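Local coordinates for TIGR00266 family protein (PDB 1YOX), which is of unknown function but belongs to the AIM24 family, in the cupin clan, at residues T19-V30 against T81-F92. Numbering follows the deposited sequence.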
# COMPACT_ATOMS: atom_id res chain seq x y z
N THR C 19 -6.12 9.77 3.91
CA THR C 19 -7.53 9.78 4.26
C THR C 19 -8.09 11.22 4.39
O THR C 19 -7.38 12.15 4.74
CB THR C 19 -7.75 8.99 5.55
OG1 THR C 19 -9.06 9.23 6.05
CG2 THR C 19 -6.78 9.40 6.58
N VAL C 20 -9.36 11.40 4.10
CA VAL C 20 -9.98 12.69 4.13
C VAL C 20 -10.95 12.83 5.29
O VAL C 20 -11.94 12.12 5.40
CB VAL C 20 -10.64 13.09 2.76
CG1 VAL C 20 -11.83 12.21 2.45
CG2 VAL C 20 -11.05 14.56 2.79
N GLU C 21 -10.64 13.76 6.18
CA GLU C 21 -11.50 14.02 7.31
C GLU C 21 -12.31 15.25 6.95
O GLU C 21 -11.78 16.35 6.81
CB GLU C 21 -10.71 14.23 8.60
CG GLU C 21 -11.61 14.27 9.84
CD GLU C 21 -10.98 14.98 11.01
OE1 GLU C 21 -10.43 14.29 11.89
OE2 GLU C 21 -11.00 16.23 11.05
N ILE C 22 -13.61 15.03 6.78
CA ILE C 22 -14.57 16.04 6.41
C ILE C 22 -15.16 16.64 7.67
O ILE C 22 -15.63 15.93 8.55
CB ILE C 22 -15.73 15.43 5.59
CG1 ILE C 22 -15.21 14.63 4.37
CG2 ILE C 22 -16.78 16.53 5.22
CD1 ILE C 22 -14.59 15.47 3.24
N GLU C 23 -15.11 17.97 7.76
CA GLU C 23 -15.69 18.72 8.86
C GLU C 23 -17.09 19.19 8.46
O GLU C 23 -17.24 19.96 7.51
CB GLU C 23 -14.79 19.91 9.21
CG GLU C 23 -15.30 20.74 10.37
CD GLU C 23 -14.27 21.73 10.85
OE1 GLU C 23 -13.32 21.29 11.54
OE2 GLU C 23 -14.39 22.93 10.50
N LEU C 24 -18.10 18.71 9.17
CA LEU C 24 -19.50 19.03 8.91
C LEU C 24 -20.04 20.06 9.91
O LEU C 24 -20.03 19.80 11.11
CB LEU C 24 -20.34 17.74 9.02
CG LEU C 24 -20.73 16.85 7.81
CD1 LEU C 24 -19.84 17.02 6.60
CD2 LEU C 24 -20.90 15.40 8.17
N ASP C 25 -20.50 21.23 9.42
CA ASP C 25 -21.32 22.14 10.25
C ASP C 25 -22.74 21.59 10.46
O ASP C 25 -23.17 20.68 9.72
CB ASP C 25 -21.32 23.55 9.69
CG ASP C 25 -19.90 24.12 9.57
OD1 ASP C 25 -19.09 23.90 10.50
OD2 ASP C 25 -19.60 24.76 8.54
N PRO C 26 -23.46 22.07 11.50
CA PRO C 26 -24.80 21.54 11.73
C PRO C 26 -25.67 21.63 10.47
O PRO C 26 -25.63 22.64 9.78
CB PRO C 26 -25.35 22.45 12.82
CG PRO C 26 -24.15 22.84 13.59
CD PRO C 26 -23.09 23.05 12.55
N GLY C 27 -26.39 20.56 10.17
CA GLY C 27 -27.21 20.49 8.96
C GLY C 27 -26.48 20.11 7.68
O GLY C 27 -27.15 19.84 6.69
N GLU C 28 -25.14 20.06 7.69
CA GLU C 28 -24.34 19.80 6.46
C GLU C 28 -24.19 18.31 6.11
O GLU C 28 -24.31 17.44 6.97
CB GLU C 28 -22.94 20.45 6.55
CG GLU C 28 -22.93 21.98 6.54
CD GLU C 28 -21.53 22.54 6.25
OE1 GLU C 28 -20.52 21.87 6.59
OE2 GLU C 28 -21.43 23.65 5.67
N THR C 29 -23.91 18.01 4.85
CA THR C 29 -23.90 16.60 4.42
C THR C 29 -22.78 16.27 3.44
O THR C 29 -22.43 17.08 2.60
CB THR C 29 -25.26 16.17 3.85
OG1 THR C 29 -26.24 16.35 4.87
CG2 THR C 29 -25.27 14.67 3.42
N VAL C 30 -22.21 15.08 3.60
CA VAL C 30 -21.26 14.52 2.65
C VAL C 30 -21.76 13.15 2.16
O VAL C 30 -22.40 12.38 2.92
CB VAL C 30 -19.83 14.48 3.24
CG1 VAL C 30 -19.73 13.47 4.42
CG2 VAL C 30 -18.80 14.20 2.17
N THR C 81 -24.81 13.09 7.62
CA THR C 81 -25.24 14.42 8.05
C THR C 81 -24.90 14.72 9.50
O THR C 81 -24.97 13.82 10.37
CB THR C 81 -26.75 14.65 7.78
OG1 THR C 81 -27.02 14.32 6.42
CG2 THR C 81 -27.13 16.13 7.97
N ASN C 82 -24.52 15.98 9.74
CA ASN C 82 -24.38 16.53 11.09
C ASN C 82 -25.76 16.92 11.70
O ASN C 82 -26.38 17.92 11.30
CB ASN C 82 -23.46 17.74 11.05
CG ASN C 82 -23.16 18.34 12.44
OD1 ASN C 82 -22.30 19.21 12.57
ND2 ASN C 82 -23.85 17.87 13.46
N GLU C 83 -26.21 16.10 12.65
CA GLU C 83 -27.50 16.28 13.32
C GLU C 83 -27.35 16.94 14.69
O GLU C 83 -28.29 16.92 15.50
CB GLU C 83 -28.18 14.93 13.53
CG GLU C 83 -28.26 14.08 12.29
CD GLU C 83 -29.60 14.18 11.62
OE1 GLU C 83 -30.48 13.37 11.99
OE2 GLU C 83 -29.79 15.08 10.76
N GLY C 84 -26.16 17.48 14.97
CA GLY C 84 -25.89 18.14 16.24
C GLY C 84 -25.94 19.65 16.12
O GLY C 84 -26.61 20.19 15.22
N GLN C 85 -25.20 20.31 17.00
CA GLN C 85 -25.31 21.76 17.25
C GLN C 85 -23.99 22.49 17.04
O GLN C 85 -23.97 23.71 16.99
CB GLN C 85 -25.74 22.03 18.71
CG GLN C 85 -26.57 20.95 19.38
CD GLN C 85 -27.91 20.78 18.72
OE1 GLN C 85 -28.49 19.67 18.72
NE2 GLN C 85 -28.43 21.88 18.13
N GLY C 86 -22.90 21.71 16.98
CA GLY C 86 -21.59 22.20 16.66
C GLY C 86 -20.93 21.36 15.57
O GLY C 86 -21.55 20.44 15.01
N LYS C 87 -19.67 21.68 15.29
CA LYS C 87 -18.87 20.98 14.28
C LYS C 87 -18.73 19.48 14.56
O LYS C 87 -18.37 19.08 15.69
CB LYS C 87 -17.45 21.56 14.24
CG LYS C 87 -17.26 22.73 13.32
CD LYS C 87 -15.84 23.30 13.45
CE LYS C 87 -15.76 24.69 12.81
NZ LYS C 87 -14.40 25.28 12.92
N GLN C 88 -18.96 18.67 13.52
CA GLN C 88 -18.73 17.24 13.61
C GLN C 88 -17.82 16.77 12.47
O GLN C 88 -17.57 17.49 11.49
CB GLN C 88 -20.04 16.47 13.59
CG GLN C 88 -21.03 16.79 14.70
CD GLN C 88 -20.58 16.31 16.06
OE1 GLN C 88 -20.02 15.23 16.19
NE2 GLN C 88 -20.84 17.11 17.10
N HIS C 89 -17.32 15.54 12.59
CA HIS C 89 -16.34 15.04 11.66
C HIS C 89 -16.63 13.61 11.24
O HIS C 89 -17.15 12.80 12.05
CB HIS C 89 -14.94 15.14 12.27
CG HIS C 89 -14.58 16.52 12.73
ND1 HIS C 89 -13.86 17.40 11.94
CD2 HIS C 89 -14.82 17.16 13.90
CE1 HIS C 89 -13.69 18.53 12.61
NE2 HIS C 89 -14.26 18.41 13.79
N VAL C 90 -16.30 13.30 9.98
CA VAL C 90 -16.32 11.94 9.43
C VAL C 90 -15.12 11.80 8.50
O VAL C 90 -14.94 12.65 7.64
CB VAL C 90 -17.55 11.67 8.53
CG1 VAL C 90 -17.78 10.17 8.37
CG2 VAL C 90 -18.79 12.35 9.02
N ALA C 91 -14.35 10.72 8.63
CA ALA C 91 -13.21 10.47 7.74
C ALA C 91 -13.46 9.30 6.74
O ALA C 91 -14.18 8.33 7.05
CB ALA C 91 -11.92 10.25 8.55
N PHE C 92 -12.85 9.41 5.55
CA PHE C 92 -13.00 8.45 4.46
C PHE C 92 -11.65 8.13 3.88
O PHE C 92 -10.79 9.00 3.85
CB PHE C 92 -13.91 9.01 3.34
CG PHE C 92 -15.27 9.42 3.82
CD1 PHE C 92 -15.57 10.77 4.03
CD2 PHE C 92 -16.23 8.45 4.09
CE1 PHE C 92 -16.79 11.15 4.48
CE2 PHE C 92 -17.48 8.81 4.55
CZ PHE C 92 -17.78 10.17 4.74
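Strands 19-24 and 88-92 pair antiparallel at 158°, with Val20, Ile22 and Leu24 in hydrogen-bonded register with Phe92, Val90 and Gln88. Past Leu24 a type II turn, Asp25 to Glu28, carries the chain over to strand 29-32, which pairs with strand 78-82 in the neighbouring sheet; Gly27 takes its positive-phi position. Its amide bonds to Asn82 O (2.9 Å), and Asn82 N returns a bond to Glu28 O.

The apolar side chains of strand 19-24 face the gap between the two sheets. There the edge of the Phe92 ring receives Ile22 CG1 in its plane, 3.8 Å from Phe92 CE1, and Val30 CG1 from the other sheet meets the same CE1 at 3.7 Å. Leu24 CD2 rests on Val90 CG2, while Leu120 and Cys121 of strand 119-123 also touch Phe92.

The face bearing Glu21, Glu23 and His89 is mostly polar. Glu23, its CG anti to the backbone N (chi1 -179°), runs alongside His89 with OE1 3.0 Å from His89 CE1 at the ring edge, carboxylate and ring planes 78° apart. Its OE2 forms a salt bridge with Lys87 NZ (3.4 Å), the extended lysine chain crossing the carboxylate. Glu21 reaches obliquely toward His89 ND1, but its OE1 is held by Tyr39, by Arg11 and by Arg168 of the second subunit. At the far end Phe92 O accepts both Val20 N and, from above the carbonyl plane, Thr19 OG1 (2.8 Å). Thr29 OG1 and Thr81 OG1 share a hydrogen bond of 2.7 Å.

Two neighbouring antiparallel connections thus run from one sheet into the other, over a hydrophobic interior and beside a mixed-charge face partly buried against the second subunit; its two carboxylates could favour a positive imidazole, tempered by the arginines.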